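Local atomic coordinates of soluble lytic murein transglycosylase (Escherichia coli, PDB entry 1QSA), a protein that degrades peptidoglycan, cleaving the glycosidic bond between N-acetylmuramic acid and N-acetylglucosamine and leaving a 1,6-anhydro bond in the muramic acid residue. Residues 317-322 and 351-356; 328-333 and 340-345. One frame throughout, in Å; residues are numbered along the deposited sequence.

Contact 1: 317-322 and 351-356; sequences EKDEWR and FYPMVA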
loop_
_atom_site.group_PDB
_atom_site.type_symbol
_atom_site.label_atom_id
_atom_site.label_comp_id
_atom_site.label_asym_id
_atom_site.label_seq_id
_atom_site.Cartn_x
_atom_site.Cartn_y
_atom_site.Cartn_z
ATOM N N GLU A 317 -6.242 -6.457 23.151
ATOM C CA GLU A 317 -5.871 -7.771 22.605
ATOM C C GLU A 317 -4.615 -7.662 21.730
ATOM O O GLU A 317 -3.946 -8.661 21.465
ATOM C CB GLU A 317 -6.987 -8.311 21.697
ATOM C CG GLU A 317 -8.384 -8.370 22.313
ATOM C CD GLU A 317 -8.607 -9.581 23.203
ATOM O OE1 GLU A 317 -7.702 -10.439 23.319
ATOM O OE2 GLU A 317 -9.712 -9.674 23.779
ATOM N N LYS A 318 -4.320 -6.459 21.248
ATOM C CA LYS A 318 -3.168 -6.271 20.358
ATOM C C LYS A 318 -1.820 -6.564 21.020
ATOM O O LYS A 318 -1.620 -6.260 22.205
ATOM C CB LYS A 318 -3.179 -4.860 19.763
ATOM C CG LYS A 318 -4.422 -4.545 18.929
ATOM C CD LYS A 318 -4.402 -3.097 18.448
ATOM C CE LYS A 318 -5.665 -2.742 17.689
ATOM N NZ LYS A 318 -5.692 -1.302 17.253
ATOM N N ASP A 319 -0.908 -7.158 20.246
ATOM C CA ASP A 319 0.433 -7.510 20.720
ATOM C C ASP A 319 1.084 -6.386 21.515
ATOM O O ASP A 319 1.570 -6.604 22.623
ATOM C CB ASP A 319 1.375 -7.791 19.543
ATOM C CG ASP A 319 1.166 -9.153 18.927
ATOM O OD1 ASP A 319 0.260 -9.902 19.359
ATOM O OD2 ASP A 319 1.938 -9.474 18.000
ATOM N N GLU A 320 1.142 -5.202 20.913
ATOM C CA GLU A 320 1.769 -4.059 21.564
ATOM C C GLU A 320 1.206 -3.724 22.941
ATOM O O GLU A 320 1.971 -3.498 23.884
ATOM C CB GLU A 320 1.740 -2.807 20.668
ATOM C CG GLU A 320 0.345 -2.316 20.241
ATOM C CD GLU A 320 -0.059 -2.790 18.870
ATOM O OE1 GLU A 320 0.276 -3.937 18.504
ATOM O OE2 GLU A 320 -0.759 -2.034 18.163
ATOM N N TRP A 321 -0.120 -3.743 23.074
ATOM C CA TRP A 321 -0.730 -3.383 24.347
ATOM C C TRP A 321 -0.592 -4.479 25.394
ATOM O O TRP A 321 -0.577 -4.194 26.594
ATOM C CB TRP A 321 -2.164 -2.903 24.153
ATOM C CG TRP A 321 -2.281 -1.810 23.102
ATOM C CD1 TRP A 321 -3.291 -1.666 22.200
ATOM C CD2 TRP A 321 -1.333 -0.751 22.814
ATOM N NE1 TRP A 321 -3.039 -0.599 21.363
ATOM C CE2 TRP A 321 -1.848 -0.018 21.718
ATOM C CE3 TRP A 321 -0.099 -0.363 23.366
ATOM C CZ2 TRP A 321 -1.174 1.085 21.156
ATOM C CZ3 TRP A 321 0.575 0.738 22.805
ATOM C CH2 TRP A 321 0.030 1.446 21.710
ATOM N N ARG A 322 -0.496 -5.730 24.947
ATOM C CA ARG A 322 -0.264 -6.825 25.882
ATOM C C ARG A 322 1.168 -6.682 26.426
ATOM O O ARG A 322 1.402 -6.807 27.636
ATOM C CB ARG A 322 -0.445 -8.176 25.196
ATOM C CG ARG A 322 -1.899 -8.471 24.864
ATOM C CD ARG A 322 -2.030 -9.713 24.015
ATOM N NE ARG A 322 -1.672 -10.923 24.748
ATOM C CZ ARG A 322 -1.269 -12.054 24.176
ATOM N NH1 ARG A 322 -1.140 -12.135 22.858
ATOM N NH2 ARG A 322 -0.966 -13.104 24.928
ATOM N N PHE A 351 7.350 -9.192 15.701
ATOM C CA PHE A 351 8.111 -8.225 16.482
ATOM C C PHE A 351 7.937 -8.335 17.996
ATOM O O PHE A 351 8.913 -8.592 18.697
ATOM C CB PHE A 351 7.789 -6.804 16.024
ATOM C CG PHE A 351 8.519 -5.737 16.793
ATOM C CD1 PHE A 351 9.848 -5.438 16.510
ATOM C CD2 PHE A 351 7.869 -5.022 17.800
ATOM C CE1 PHE A 351 10.508 -4.437 17.222
ATOM C CE2 PHE A 351 8.516 -4.026 18.509
ATOM C CZ PHE A 351 9.842 -3.731 18.220
ATOM N N TYR A 352 6.718 -8.146 18.496
ATOM C CA TYR A 352 6.510 -8.218 19.952
ATOM C C TYR A 352 6.838 -9.579 20.566
ATOM O O TYR A 352 7.379 -9.635 21.670
ATOM C CB TYR A 352 5.156 -7.643 20.364
ATOM C CG TYR A 352 5.245 -6.149 20.571
ATOM C CD1 TYR A 352 5.875 -5.638 21.700
ATOM C CD2 TYR A 352 4.726 -5.249 19.633
ATOM C CE1 TYR A 352 5.995 -4.274 21.904
ATOM C CE2 TYR A 352 4.842 -3.865 19.821
ATOM C CZ TYR A 352 5.481 -3.394 20.971
ATOM O OH TYR A 352 5.629 -2.060 21.212
ATOM N N PRO A 353 6.463 -10.687 19.899
ATOM C CA PRO A 353 6.817 -11.985 20.479
ATOM C C PRO A 353 8.345 -12.045 20.655
ATOM O O PRO A 353 8.845 -12.578 21.644
ATOM C CB PRO A 353 6.334 -12.960 19.402
ATOM C CG PRO A 353 5.076 -12.339 18.972
ATOM C CD PRO A 353 5.408 -10.852 18.881
ATOM N N MET A 354 9.098 -11.466 19.710
ATOM C CA MET A 354 10.562 -11.456 19.809
ATOM C C MET A 354 11.066 -10.500 20.904
ATOM O O MET A 354 12.077 -10.771 21.565
ATOM C CB MET A 354 11.180 -11.005 18.475
ATOM C CG MET A 354 10.970 -11.938 17.303
ATOM S SD MET A 354 11.703 -11.236 15.791
ATOM C CE MET A 354 11.129 -12.430 14.591
ATOM N N VAL A 355 10.370 -9.376 21.067
ATOM C CA VAL A 355 10.705 -8.420 22.112
ATOM C C VAL A 355 10.513 -9.139 23.460
ATOM O O VAL A 355 11.365 -9.050 24.360
ATOM C CB VAL A 355 9.771 -7.184 22.101
ATOM C CG1 VAL A 355 9.953 -6.387 23.385
ATOM C CG2 VAL A 355 10.072 -6.271 20.907
ATOM N N ALA A 356 9.395 -9.848 23.576
ATOM C CA ALA A 356 9.040 -10.567 24.795
ATOM C C ALA A 356 10.136 -11.537 25.203
ATOM O O ALA A 356 10.537 -11.559 26.366
ATOM C CB ALA A 356 7.692 -11.278 24.629
HETATM O O HOH W 1 4.214 -8.004 16.965
#

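Contact 2: 328-333 and 340-345; sequences LLLERG and EILHQL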
loop_
_atom_site.group_PDB
_atom_site.type_symbol
_atom_site.label_atom_id
_atom_site.label_comp_id
_atom_site.label_asym_id
_atom_site.label_seq_id
_atom_site.Cartn_x
_atom_site.Cartn_y
_atom_site.Cartn_z
ATOM N N LEU A 328 4.216 -2.663 32.551
ATOM C CA LEU A 328 3.682 -1.985 33.739
ATOM C C LEU A 328 3.648 -2.934 34.944
ATOM O O LEU A 328 4.064 -2.565 36.052
ATOM C CB LEU A 328 2.265 -1.485 33.471
ATOM C CG LEU A 328 2.086 -0.301 32.524
ATOM C CD1 LEU A 328 0.602 -0.120 32.249
ATOM C CD2 LEU A 328 2.711 0.961 33.139
ATOM N N LEU A 329 3.189 -4.164 34.716
ATOM C CA LEU A 329 3.100 -5.179 35.774
ATOM C C LEU A 329 4.468 -5.531 36.340
ATOM O O LEU A 329 4.617 -5.727 37.545
ATOM C CB LEU A 329 2.423 -6.446 35.246
ATOM C CG LEU A 329 0.909 -6.345 35.038
ATOM C CD1 LEU A 329 0.423 -7.554 34.224
ATOM C CD2 LEU A 329 0.178 -6.254 36.390
ATOM N N LEU A 330 5.481 -5.598 35.478
ATOM C CA LEU A 330 6.834 -5.891 35.941
ATOM C C LEU A 330 7.306 -4.788 36.892
ATOM O O LEU A 330 7.833 -5.085 37.963
ATOM C CB LEU A 330 7.818 -6.001 34.773
ATOM C CG LEU A 330 7.727 -7.286 33.944
ATOM C CD1 LEU A 330 8.557 -7.138 32.660
ATOM C CD2 LEU A 330 8.247 -8.458 34.791
ATOM N N GLU A 331 7.086 -3.521 36.526
ATOM C CA GLU A 331 7.529 -2.424 37.395
ATOM C C GLU A 331 6.782 -2.435 38.732
ATOM O O GLU A 331 7.332 -2.018 39.759
ATOM C CB GLU A 331 7.378 -1.057 36.723
ATOM C CG GLU A 331 8.065 0.033 37.550
ATOM C CD GLU A 331 8.054 1.418 36.931
ATOM O OE1 GLU A 331 7.286 1.678 35.969
ATOM O OE2 GLU A 331 8.821 2.264 37.443
ATOM N N ARG A 332 5.521 -2.866 38.698
ATOM C CA ARG A 332 4.692 -2.964 39.890
ATOM C C ARG A 332 5.055 -4.184 40.750
ATOM O O ARG A 332 4.500 -4.370 41.833
ATOM C CB ARG A 332 3.210 -3.011 39.502
ATOM C CG ARG A 332 2.644 -1.683 39.008
ATOM C CD ARG A 332 2.532 -0.706 40.161
ATOM N NE ARG A 332 1.990 0.597 39.769
ATOM C CZ ARG A 332 0.706 0.938 39.852
ATOM N NH1 ARG A 332 -0.204 0.073 40.288
ATOM N NH2 ARG A 332 0.328 2.152 39.481
ATOM N N GLY A 333 5.969 -5.023 40.268
ATOM C CA GLY A 333 6.371 -6.190 41.041
ATOM C C GLY A 333 5.475 -7.410 40.907
ATOM O O GLY A 333 5.534 -8.317 41.741
ATOM N N GLU A 340 3.644 -14.315 32.412
ATOM C CA GLU A 340 2.712 -15.216 31.741
ATOM C C GLU A 340 2.301 -14.534 30.428
ATOM O O GLU A 340 2.194 -15.194 29.385
ATOM C CB GLU A 340 1.499 -15.516 32.621
ATOM C CG GLU A 340 0.449 -16.421 31.961
ATOM C CD GLU A 340 1.012 -17.736 31.405
ATOM O OE1 GLU A 340 1.921 -18.337 32.027
ATOM O OE2 GLU A 340 0.529 -18.176 30.332
ATOM N N ILE A 341 2.114 -13.212 30.466
ATOM C CA ILE A 341 1.753 -12.466 29.258
ATOM C C ILE A 341 2.892 -12.572 28.251
ATOM O O ILE A 341 2.660 -12.839 27.068
ATOM C CB ILE A 341 1.476 -10.954 29.538
ATOM C CG1 ILE A 341 0.204 -10.784 30.377
ATOM C CG2 ILE A 341 1.349 -10.179 28.196
ATOM C CD1 ILE A 341 -0.053 -9.342 30.833
ATOM N N LEU A 342 4.118 -12.359 28.723
ATOM C CA LEU A 342 5.311 -12.433 27.875
ATOM C C LEU A 342 5.467 -13.838 27.290
ATOM O O LEU A 342 5.754 -13.989 26.110
ATOM C CB LEU A 342 6.561 -12.027 28.668
ATOM C CG LEU A 342 6.586 -10.563 29.135
ATOM C CD1 LEU A 342 7.897 -10.285 29.863
ATOM C CD2 LEU A 342 6.441 -9.611 27.932
ATOM N N HIS A 343 5.236 -14.868 28.103
ATOM C CA HIS A 343 5.352 -16.238 27.610
ATOM C C HIS A 343 4.279 -16.544 26.563
ATOM O O HIS A 343 4.541 -17.273 25.607
ATOM C CB HIS A 343 5.318 -17.248 28.766
ATOM C CG HIS A 343 6.637 -17.405 29.462
ATOM N ND1 HIS A 343 6.764 -17.385 30.835
ATOM C CD2 HIS A 343 7.885 -17.584 28.975
ATOM C CE1 HIS A 343 8.035 -17.543 31.162
ATOM N NE2 HIS A 343 8.735 -17.665 30.050
ATOM N N GLN A 344 3.082 -15.982 26.733
ATOM C CA GLN A 344 2.014 -16.187 25.748
ATOM C C GLN A 344 2.402 -15.501 24.438
ATOM O O GLN A 344 2.178 -16.032 23.354
ATOM C CB GLN A 344 0.679 -15.653 26.260
ATOM C CG GLN A 344 0.001 -16.593 27.237
ATOM C CD GLN A 344 -0.135 -18.000 26.677
ATOM O OE1 GLN A 344 -0.927 -18.245 25.763
ATOM N NE2 GLN A 344 0.659 -18.926 27.205
ATOM N N LEU A 345 3.002 -14.319 24.550
ATOM C CA LEU A 345 3.428 -13.570 23.370
ATOM C C LEU A 345 4.504 -14.318 22.590
ATOM O O LEU A 345 4.471 -14.350 21.361
ATOM C CB LEU A 345 3.937 -12.180 23.771
ATOM C CG LEU A 345 2.895 -11.073 23.917
ATOM C CD1 LEU A 345 3.579 -9.799 24.399
ATOM C CD2 LEU A 345 2.213 -10.828 22.570
#

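Contact 1: 317-322 and 351-356
The ring of Tyr352 is held between two unlike neighbours. Over one face lies the backbone of Glu320, whose CA stands 3.8 Å from the centroid of the Tyr352 ring and 20° off the normal, a CH-pi contact. On the opposite face sits CD2 of Phe351, 3.6 Å above the plane of Tyr352 and displaced toward the rim; seen from Phe351, Tyr352 CD2 lies at the ring edge, in plane. Glu320 CB presses on the far end of the tyrosine, 3.4 Å from Tyr352 CE2. The Glu320 side chain then turns off: lodged between the backbone N and the carbonyl carbon (chi1 59°), its CG comes to lie over the centre of the Trp321 ring.

Beside the ring, the bases of two side chains meet, Asp319 CB approaching Tyr352 CB to 3.9 Å. The side chains of Asp319 and Pro353 cross at about a right angle, with Asp319 OD2 3.8 Å from Pro353 CD. That same OD2 accepts a bond of 2.9 Å from a water, which in turn accepts one from Tyr352 N, so the water ties the start of helix 319-331 to the first turn of helix 351-359. Asp319 OD1 is engaged by Gln348 NE2.

Tyr352 OH is hydrogen-bonded to Glu577 OE1 and Trp324 NE1, which fastens the ring at its far end. A phenylalanine here would keep the ring but would probably leave Glu577 and Trp324 without their common hydroxyl partner. Direct contact between the segments is thus carried mainly by aliphatic carbon on the ring and at its base, with one carboxylate oxygen against the proline, while polarity is dealt with around it: by a water at the backbone, by Gln348 at the carboxylate, and by Glu577 and, from the same helix as Glu320, Trp324 at the hydroxyl.

Contact 2: 328-333 and 340-345
Leu329 and Ile341 mark the closest backbone approach, their CA atoms 9.9 Å apart, and Leu330 and Leu342 follow at 10.5 Å between CA atoms. Segment 340-345 runs back along segment 328-333, and at these separations the two are joined by the ends of long side chains. The outgoing helix stops in a Schellman motif: Gly333 takes a positive phi of 84° and its N bonds back to Leu330 O at 3.0 Å. A side chain at Gly333 would be jammed against the carbonyl oxygen of Arg332, so the reversal itself calls for glycine. The result is an antiparallel helical hairpin, helix 319-331 followed after a short turn by helix 335-346, in a helix-rich chain without strands, described as an alpha-superhelix.

Two pairs of methyl groups bridge the hairpin. Leu329 CD1 meets Ile341 CD1 at 3.9 Å, the two side chains crossing at about a right angle. In Ile341 the CG1 branch stands anti to the carbonyl carbon (chi1 -68°), and the extended chi2 (173°) carries CD1 on toward Leu329 CD1. The second pair is looser, Leu330 CD1 lying 4.3 Å from Leu342 CD1. Ala338, one turn before Leu342, is touched by both Leu329 and Leu330, and Leu342 also packs on Tyr323 and Ala326 of the opposing helix.

In the fold
Contact 2 is nested within the stretch of chain closed by contact 1, and their centres are about 11 Å apart. Helix 319-331 serves both: its start meets helix 351-359, its end meets helix 335-346, so three successive helices pack together. The two contacts also touch directly. Pro353 CB lies 3.0 Å from Leu345 O, and Ile341 CG2 packs 3.4 Å from Arg322 O. Contact 1 faces helices 572-578 and 582-601, through Tyr352 and Phe351, whereas contact 2 lies farther out, its centre about 34 Å from that of the chain against 23 Å. Both are structural packing away from Glu478, the predicted active-site residue.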